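Local coordinates for putative amino acid binding protein (Streptococcus mutans, PDB 4C0R) that probably delivers glutathione to the cystine ABC importer TcyBC as its extracellular solute-binding protein, and binds oxidized glutathione disulfide, at residues E34-K37 with D43-Y46; N105-H110 with Q125-N130. All coordinates share one frame; numbering follows the deposited sequence.

Contact 1: residues E34-K37 with D43-Y46; sequences EVFK and DVKY. With CD (cadmium ion), chain D.
Asp43 OD1, one residue before the Val44 that packs on Phe36, binds a cadmium ion at 2.2 Å. Asp2 OD2 is a further ligand of the ion, and water 1 is bound at 2.3 Å. A carboxylate suits this place because its negative charge meets the metal cation. The CB of Asp43 points away from the helix segment, whereas that of Val44 beside it points toward it. The apolar seam depends on one methyl. Val44 CG2 sits over a face of the Phe36 ring, 3.7 Å from the centroid and 21° off the normal, with its shortest approach, 3.4 Å, to Phe36 CG. The two side chains cross at about a right angle; the contact is a CH-pi one. With CG1 of Val44 anti to the backbone N (chi1 -174°), CG2 is left for Phe36, while CG1 lies over the ring of Tyr46. A beta-branched residue thus serves two rings at once. Two residues along the same strand, Tyr46 OH comes obliquely to 4.4 Å from Phe36 CD2. Val35 CG1 lies over the opposite face of Phe36, toward the rim, and helix 201-216 adds Phe206, Leu203 and Val207 around it. Through their backbones, Asp43 and Lys45 pair with strand 3-9. Helix 27-36 therefore packs on strand 42-48 beside its parallel partner, as in the beta-alpha-beta units that build the lobes of periplasmic-binding-type proteins.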
ATOM      1  N   GLU A  34       3.726  12.908  11.896  1.00  8.35           N
ATOM      2  CA  GLU A  34       3.051  13.131  13.183  1.00  8.47           C
ATOM      3  C   GLU A  34       3.659  12.277  14.293  1.00 10.18           C
ATOM      4  O   GLU A  34       3.892  12.781  15.392  1.00  8.83           O
ATOM      5  CB  GLU A  34       1.561  12.864  13.044  1.00  9.00           C
ATOM      6  CG  GLU A  34       0.729  13.295  14.246  1.00 14.36           C
ATOM      7  CD  GLU A  34       0.565  14.807  14.356  1.00 24.49           C
ATOM      8  OE1 GLU A  34       0.609  15.492  13.308  1.00 25.01           O
ATOM      9  OE2 GLU A  34       0.413  15.261  15.495  1.00 29.16           O
ATOM     10  N   VAL A  35       3.965  11.032  14.002  1.00  7.01           N
ATOM     11  CA  VAL A  35       4.671  10.180  14.967  1.00  6.47           C
ATOM     12  C   VAL A  35       5.962  10.842  15.464  1.00  8.96           C
ATOM     13  O   VAL A  35       6.267  10.870  16.657  1.00  9.75           O
ATOM     14  CB  VAL A  35       4.968   8.803  14.344  1.00  8.19           C
ATOM     15  CG1 VAL A  35       6.031   8.044  15.107  1.00  7.66           C
ATOM     16  CG2 VAL A  35       3.651   8.019  14.211  1.00  7.61           C
ATOM     17  N   PHE A  36       6.761  11.287  14.532  1.00  7.67           N
ATOM     18  CA  PHE A  36       8.084  11.781  14.847  1.00 10.33           C
ATOM     19  C   PHE A  36       8.133  13.237  15.373  1.00 11.67           C
ATOM     20  O   PHE A  36       9.202  13.672  15.837  1.00 11.66           O
ATOM     21  CB  PHE A  36       9.022  11.505  13.676  1.00  8.58           C
ATOM     22  CG  PHE A  36       9.408  10.068  13.569  1.00  8.06           C
ATOM     23  CD1 PHE A  36      10.303   9.506  14.455  1.00 11.84           C
ATOM     24  CD2 PHE A  36       8.779   9.235  12.640  1.00 11.04           C
ATOM     25  CE1 PHE A  36      10.629   8.151  14.378  1.00 10.47           C
ATOM     26  CE2 PHE A  36       9.086   7.877  12.567  1.00 10.00           C
ATOM     27  CZ  PHE A  36      10.000   7.319  13.448  1.00  8.39           C
ATOM     28  N   LYS A  37       7.014  13.945  15.347  1.00  9.32           N
ATOM     29  CA  LYS A  37       6.952  15.288  15.953  1.00 11.31           C
ATOM     30  C   LYS A  37       7.362  15.242  17.400  1.00 12.71           C
ATOM     31  O   LYS A  37       7.948  16.235  17.927  1.00 13.86           O
ATOM     32  CB  LYS A  37       5.529  15.840  15.931  1.00 19.91           C
ATOM     33  CG  LYS A  37       5.174  16.764  14.868  1.00 19.91           C
ATOM     34  CD  LYS A  37       3.756  17.354  15.214  1.00 19.91           C
ATOM     35  N   ASP A  43      15.705  12.310  13.837  1.00 11.13           N
ATOM     36  CA  ASP A  43      15.410  13.241  12.753  1.00 12.22           C
ATOM     37  C   ASP A  43      15.208  12.392  11.504  1.00 11.72           C
ATOM     38  O   ASP A  43      16.142  11.699  11.063  1.00 13.45           O
ATOM     39  CB  ASP A  43      16.567  14.205  12.506  1.00 11.22           C
ATOM     40  CG  ASP A  43      16.654  15.313  13.540  1.00 13.90           C
ATOM     41  OD1 ASP A  43      15.650  15.517  14.271  1.00 13.83           O
ATOM     42  OD2 ASP A  43      17.739  15.982  13.606  1.00 12.89           O
ATOM     43  N   VAL A  44      14.002  12.466  10.926  1.00 10.81           N
ATOM     44  CA  VAL A  44      13.641  11.589   9.821  1.00 11.49           C
ATOM     45  C   VAL A  44      13.872  12.302   8.495  1.00  9.33           C
ATOM     46  O   VAL A  44      13.598  13.505   8.340  1.00 12.89           O
ATOM     47  CB  VAL A  44      12.157  11.199   9.937  1.00 11.60           C
ATOM     48  CG1 VAL A  44      11.768  10.155   8.877  1.00 11.66           C
ATOM     49  CG2 VAL A  44      11.876  10.651  11.314  1.00 16.55           C
ATOM     50  N   LYS A  45      14.390  11.515   7.565  1.00 10.26           N
ATOM     51  CA  LYS A  45      14.505  11.879   6.167  0.57 12.39           C
ATOM     52  C   LYS A  45      13.560  11.008   5.390  1.00  9.88           C
ATOM     53  O   LYS A  45      13.544   9.800   5.583  1.00 13.10           O
ATOM     54  CB  LYS A  45      15.923  11.682   5.677  0.57 14.40           C
ATOM     55  CG  LYS A  45      16.906  12.598   6.386  0.57 22.86           C
ATOM     56  CD  LYS A  45      18.235  12.613   5.687  0.57 27.15           C
ATOM     57  CE  LYS A  45      18.844  14.006   5.711  0.57 33.73           C
ATOM     58  NZ  LYS A  45      20.332  13.942   5.827  0.57 29.95           N
ATOM     59  N   TYR A  46      12.767  11.631   4.533  1.00 11.45           N
ATOM     60  CA  TYR A  46      11.785  10.921   3.741  1.00 11.25           C
ATOM     61  C   TYR A  46      12.338  10.820   2.320  1.00 10.79           C
ATOM     62  O   TYR A  46      12.538  11.856   1.664  1.00 13.92           O
ATOM     63  CB  TYR A  46      10.465  11.719   3.777  1.00 12.30           C
ATOM     64  CG  TYR A  46       9.962  11.851   5.179  1.00 13.66           C
ATOM     65  CD1 TYR A  46      10.393  12.896   5.999  1.00 12.44           C
ATOM     66  CD2 TYR A  46       9.142  10.870   5.739  1.00 13.58           C
ATOM     67  CE1 TYR A  46       9.977  12.967   7.345  1.00 14.02           C
ATOM     68  CE2 TYR A  46       8.741  10.927   7.078  1.00 12.59           C
ATOM     69  CZ  TYR A  46       9.129  11.975   7.860  1.00 12.62           C
ATOM     70  OH  TYR A  46       8.765  11.984   9.198  1.00 11.64           O
TER
HETATM   71 CD    CD D1240      15.411  16.714  16.153  0.88 10.92          CD
HETATM   72  O   HOH W   1      13.880  15.025  16.611  1.00 13.92           O

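Contact 2: residues N105-H110 with Q125-N130; sequences NDIAGH and QKFNKN. With CD (cadmium ion), chain F.
A type II beta turn from Ile107 to His110 carries the contact on its first two residues, Ile107 and Ala108, which rest against Phe127, and a cadmium ligand on its last. The turn is closed by His110 N to Ile107 O at 2.9 Å. Gly109 occupies its third position with a positive phi, a backbone shape in which any beta carbon would collide with the carbonyl O of Ala108, so glycine fits. On the helix side, Phe127 alone makes the contact. With its CG anti to the backbone N (chi1 178°), the ring extends from the helix to the turn. Ile107 CG1 lies over one face, 3.9 Å from the centroid and 23° off the normal, in a CH-pi contact. From there the extended isoleucine chain carries CD1 along the same face to 4.1 Å from Phe127 CE2, the two side chains passing in opposite directions. Ala108 meets the rim instead: its CB is 3.9 Å from Phe127 CZ, near the ring plane, where a small methyl fits. Asn105 OD1 also comes to the edge, 3.7 Å from Phe127 CE2, its amide turned 68° from the ring, a placement compatible with the slightly positive ring hydrogens; a second cadmium ion also lies close to this side chain. On the metal side, His110 NE2 binds its cadmium ion at 2.1 Å, with Asp100 OD2 as another ligand. Further rings enclose Phe127: His131 stacks on it and Tyr104 meets it edge-to-face. Asn128 OD1 accepts a hydrogen bond from Val136 N, tying helix 120-130 to the chain entering strand 137-140, while the backbone of His110 pairs with Lys137, so turn and helix meet beside the start of the parallel pair 111-114 and 137-140.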
ATOM      1  N   ASN A 105     -13.571 -15.025  -9.831  1.00 17.05           N
ATOM      2  CA  ASN A 105     -13.208 -16.127 -10.725  1.00 16.45           C
ATOM      3  C   ASN A 105     -13.352 -15.797 -12.201  1.00 14.05           C
ATOM      4  O   ASN A 105     -12.778 -16.459 -13.047  1.00 14.45           O
ATOM      5  CB  ASN A 105     -14.003 -17.377 -10.411  1.00 19.85           C
ATOM      6  CG  ASN A 105     -13.432 -18.170  -9.228  1.00 23.31           C
ATOM      7  OD1 ASN A 105     -12.502 -17.744  -8.497  1.00 22.43           O
ATOM      8  ND2 ASN A 105     -14.032 -19.321  -9.007  1.00 25.87           N
ATOM      9  N   ASP A 106     -14.093 -14.746 -12.503  1.00 15.29           N
ATOM     10  CA  ASP A 106     -14.310 -14.320 -13.871  1.00 13.28           C
ATOM     11  C   ASP A 106     -13.026 -13.751 -14.494  1.00 14.61           C
ATOM     12  O   ASP A 106     -13.007 -13.513 -15.689  1.00 14.98           O
ATOM     13  CB  ASP A 106     -15.381 -13.229 -13.924  1.00 12.90           C
ATOM     14  CG  ASP A 106     -16.776 -13.716 -13.532  1.00 16.57           C
ATOM     15  OD1 ASP A 106     -17.056 -14.931 -13.682  1.00 21.75           O
ATOM     16  OD2 ASP A 106     -17.596 -12.895 -13.111  1.00 18.23           O
ATOM     17  N   ILE A 107     -11.963 -13.525 -13.700  1.00 12.87           N
ATOM     18  CA  ILE A 107     -10.726 -13.007 -14.254  1.00 13.92           C
ATOM     19  C   ILE A 107     -10.044 -14.073 -15.081  1.00 14.65           C
ATOM     20  O   ILE A 107      -9.120 -13.785 -15.860  1.00 12.53           O
ATOM     21  CB  ILE A 107      -9.726 -12.499 -13.167  1.00 13.59           C
ATOM     22  CG1 ILE A 107      -9.264 -13.639 -12.262  1.00 12.01           C
ATOM     23  CG2 ILE A 107     -10.378 -11.347 -12.402  1.00 13.65           C
ATOM     24  CD1 ILE A 107      -8.293 -13.218 -11.146  1.00 12.96           C
ATOM     25  N   ALA A 108     -10.481 -15.317 -14.909  1.00 13.96           N
ATOM     26  CA  ALA A 108      -9.811 -16.424 -15.620  1.00 15.67           C
ATOM     27  C   ALA A 108      -9.803 -16.123 -17.127  1.00 12.92           C
ATOM     28  O   ALA A 108     -10.827 -15.734 -17.705  1.00 14.74           O
ATOM     29  CB  ALA A 108     -10.517 -17.751 -15.334  1.00 14.57           C
ATOM     30  N   GLY A 109      -8.639 -16.300 -17.738  1.00 15.79           N
ATOM     31  CA  GLY A 109      -8.463 -16.069 -19.154  1.00 15.13           C
ATOM     32  C   GLY A 109      -8.211 -14.632 -19.600  1.00 16.92           C
ATOM     33  O   GLY A 109      -7.960 -14.350 -20.774  1.00 21.20           O
ATOM     34  N   HIS A 110      -8.282 -13.691 -18.649  1.00 12.55           N
ATOM     35  CA  HIS A 110      -8.125 -12.287 -18.945  1.00 13.79           C
ATOM     36  C   HIS A 110      -6.686 -11.785 -18.623  1.00 14.39           C
ATOM     37  O   HIS A 110      -5.886 -12.491 -18.003  1.00 18.62           O
ATOM     38  CB  HIS A 110      -9.160 -11.516 -18.153  1.00 13.96           C
ATOM     39  CG  HIS A 110     -10.567 -11.651 -18.664  1.00 13.56           C
ATOM     40  ND1 HIS A 110     -11.480 -12.520 -18.098  1.00 17.92           N
ATOM     41  CD2 HIS A 110     -11.255 -10.947 -19.604  1.00 15.27           C
ATOM     42  CE1 HIS A 110     -12.655 -12.375 -18.689  1.00 15.20           C
ATOM     43  NE2 HIS A 110     -12.551 -11.418 -19.596  1.00 11.86           N
ATOM     44  N   GLN A 125      -0.773 -15.763  -8.922  1.00 14.66           N
ATOM     45  CA  GLN A 125      -0.058 -17.023  -9.244  1.00 16.41           C
ATOM     46  C   GLN A 125      -0.782 -18.196  -8.636  1.00 17.00           C
ATOM     47  O   GLN A 125      -0.842 -19.291  -9.255  1.00 17.11           O
ATOM     48  CB  GLN A 125       1.393 -16.986  -8.783  1.00 16.18           C
ATOM     49  CG  GLN A 125       2.223 -16.044  -9.581  1.00 14.28           C
ATOM     50  CD  GLN A 125       3.591 -15.761  -9.004  1.00 18.97           C
ATOM     51  OE1 GLN A 125       3.804 -15.791  -7.778  1.00 18.84           O
ATOM     52  NE2 GLN A 125       4.512 -15.446  -9.886  1.00 24.05           N
ATOM     53  N   LYS A 126      -1.291 -18.035  -7.419  1.00 15.29           N
ATOM     54  CA  LYS A 126      -2.126 -19.070  -6.790  1.00 16.31           C
ATOM     55  C   LYS A 126      -3.392 -19.316  -7.565  1.00 17.64           C
ATOM     56  O   LYS A 126      -3.841 -20.447  -7.721  1.00 18.52           O
ATOM     57  CB  LYS A 126      -2.428 -18.750  -5.338  1.00 19.58           C
ATOM     58  CG  LYS A 126      -3.419 -19.687  -4.707  1.00 26.62           C
ATOM     59  N   PHE A 127      -4.010 -18.247  -8.044  1.00 15.14           N
ATOM     60  CA  PHE A 127      -5.217 -18.397  -8.822  1.00 15.19           C
ATOM     61  C   PHE A 127      -4.906 -19.223 -10.068  1.00 17.86           C
ATOM     62  O   PHE A 127      -5.701 -20.069 -10.505  1.00 20.14           O
ATOM     63  CB  PHE A 127      -5.738 -17.021  -9.253  1.00 14.95           C
ATOM     64  CG  PHE A 127      -6.964 -17.081 -10.114  1.00 14.44           C
ATOM     65  CD1 PHE A 127      -6.870 -17.240 -11.481  1.00 14.23           C
ATOM     66  CD2 PHE A 127      -8.238 -17.005  -9.528  1.00 16.62           C
ATOM     67  CE1 PHE A 127      -8.041 -17.305 -12.263  1.00 16.76           C
ATOM     68  CE2 PHE A 127      -9.370 -17.072 -10.286  1.00 17.91           C
ATOM     69  CZ  PHE A 127      -9.269 -17.225 -11.665  1.00 15.46           C
ATOM     70  N   ASN A 128      -3.751 -18.993 -10.671  1.00 15.36           N
ATOM     71  CA  ASN A 128      -3.450 -19.699 -11.887  1.00 16.85           C
ATOM     72  C   ASN A 128      -3.179 -21.183 -11.622  1.00 20.16           C
ATOM     73  O   ASN A 128      -3.528 -22.033 -12.449  1.00 24.08           O
ATOM     74  CB  ASN A 128      -2.300 -19.035 -12.620  1.00 19.41           C
ATOM     75  CG  ASN A 128      -2.743 -17.794 -13.360  1.00 17.48           C
ATOM     76  OD1 ASN A 128      -3.947 -17.584 -13.546  1.00 16.51           O
ATOM     77  ND2 ASN A 128      -1.783 -17.023 -13.863  1.00 18.12           N
ATOM     78  N   LYS A 129      -2.594 -21.513 -10.475  1.00 21.96           N
ATOM     79  CA  LYS A 129      -2.433 -22.929 -10.123  1.00 20.80           C
ATOM     80  C   LYS A 129      -3.796 -23.623 -10.030  1.00 25.56           C
ATOM     81  O   LYS A 129      -3.906 -24.808 -10.357  1.00 27.26           O
ATOM     82  CB  LYS A 129      -1.620 -23.093  -8.821  1.00 21.00           C
ATOM     83  N   ASN A 130      -4.833 -22.890  -9.631  1.00 21.89           N
ATOM     84  CA  ASN A 130      -6.214 -23.413  -9.509  1.00 21.22           C
ATOM     85  C   ASN A 130      -7.017 -23.373 -10.772  1.00 24.30           C
ATOM     86  O   ASN A 130      -8.110 -23.965 -10.823  1.00 28.54           O
ATOM     87  CB  ASN A 130      -7.058 -22.606  -8.503  1.00 19.69           C
ATOM     88  CG  ASN A 130      -6.727 -22.906  -7.125  1.00 19.69           C
ATOM     89  OD1 ASN A 130      -5.563 -23.097  -6.830  1.00 19.69           O
ATOM     90  ND2 ASN A 130      -7.735 -22.970  -6.230  1.00 19.69           N
TER
HETATM   91 CD    CD F1242     -13.979 -10.353 -20.797  0.80 15.21          CD
HETATM   92  O   HOH W   2     -14.545 -11.507 -22.756  1.00 11.47           O

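Overall arrangement
Contacts 1 and 2 lie on opposite sides of the chain's centre, 42 Å apart between centres and about 30 Å between nearest atoms. Each belongs to a different half of the bilobed binding-protein fold: 34-37 with 43-46 fastens a helix to the sheet containing strand 3-9, whereas 105-110 with 125-130 sets a helix against the turn leading into strand 111-114. The bound glutathione disulfide lies between the halves. The side chain of Ile107 is about 14 Å from it, which puts Ile107 well back from the ligand. Both contacts adjoin a cadmium site, but the ions are different ones, bound through Asp43 in contact 1 and His110 in contact 2.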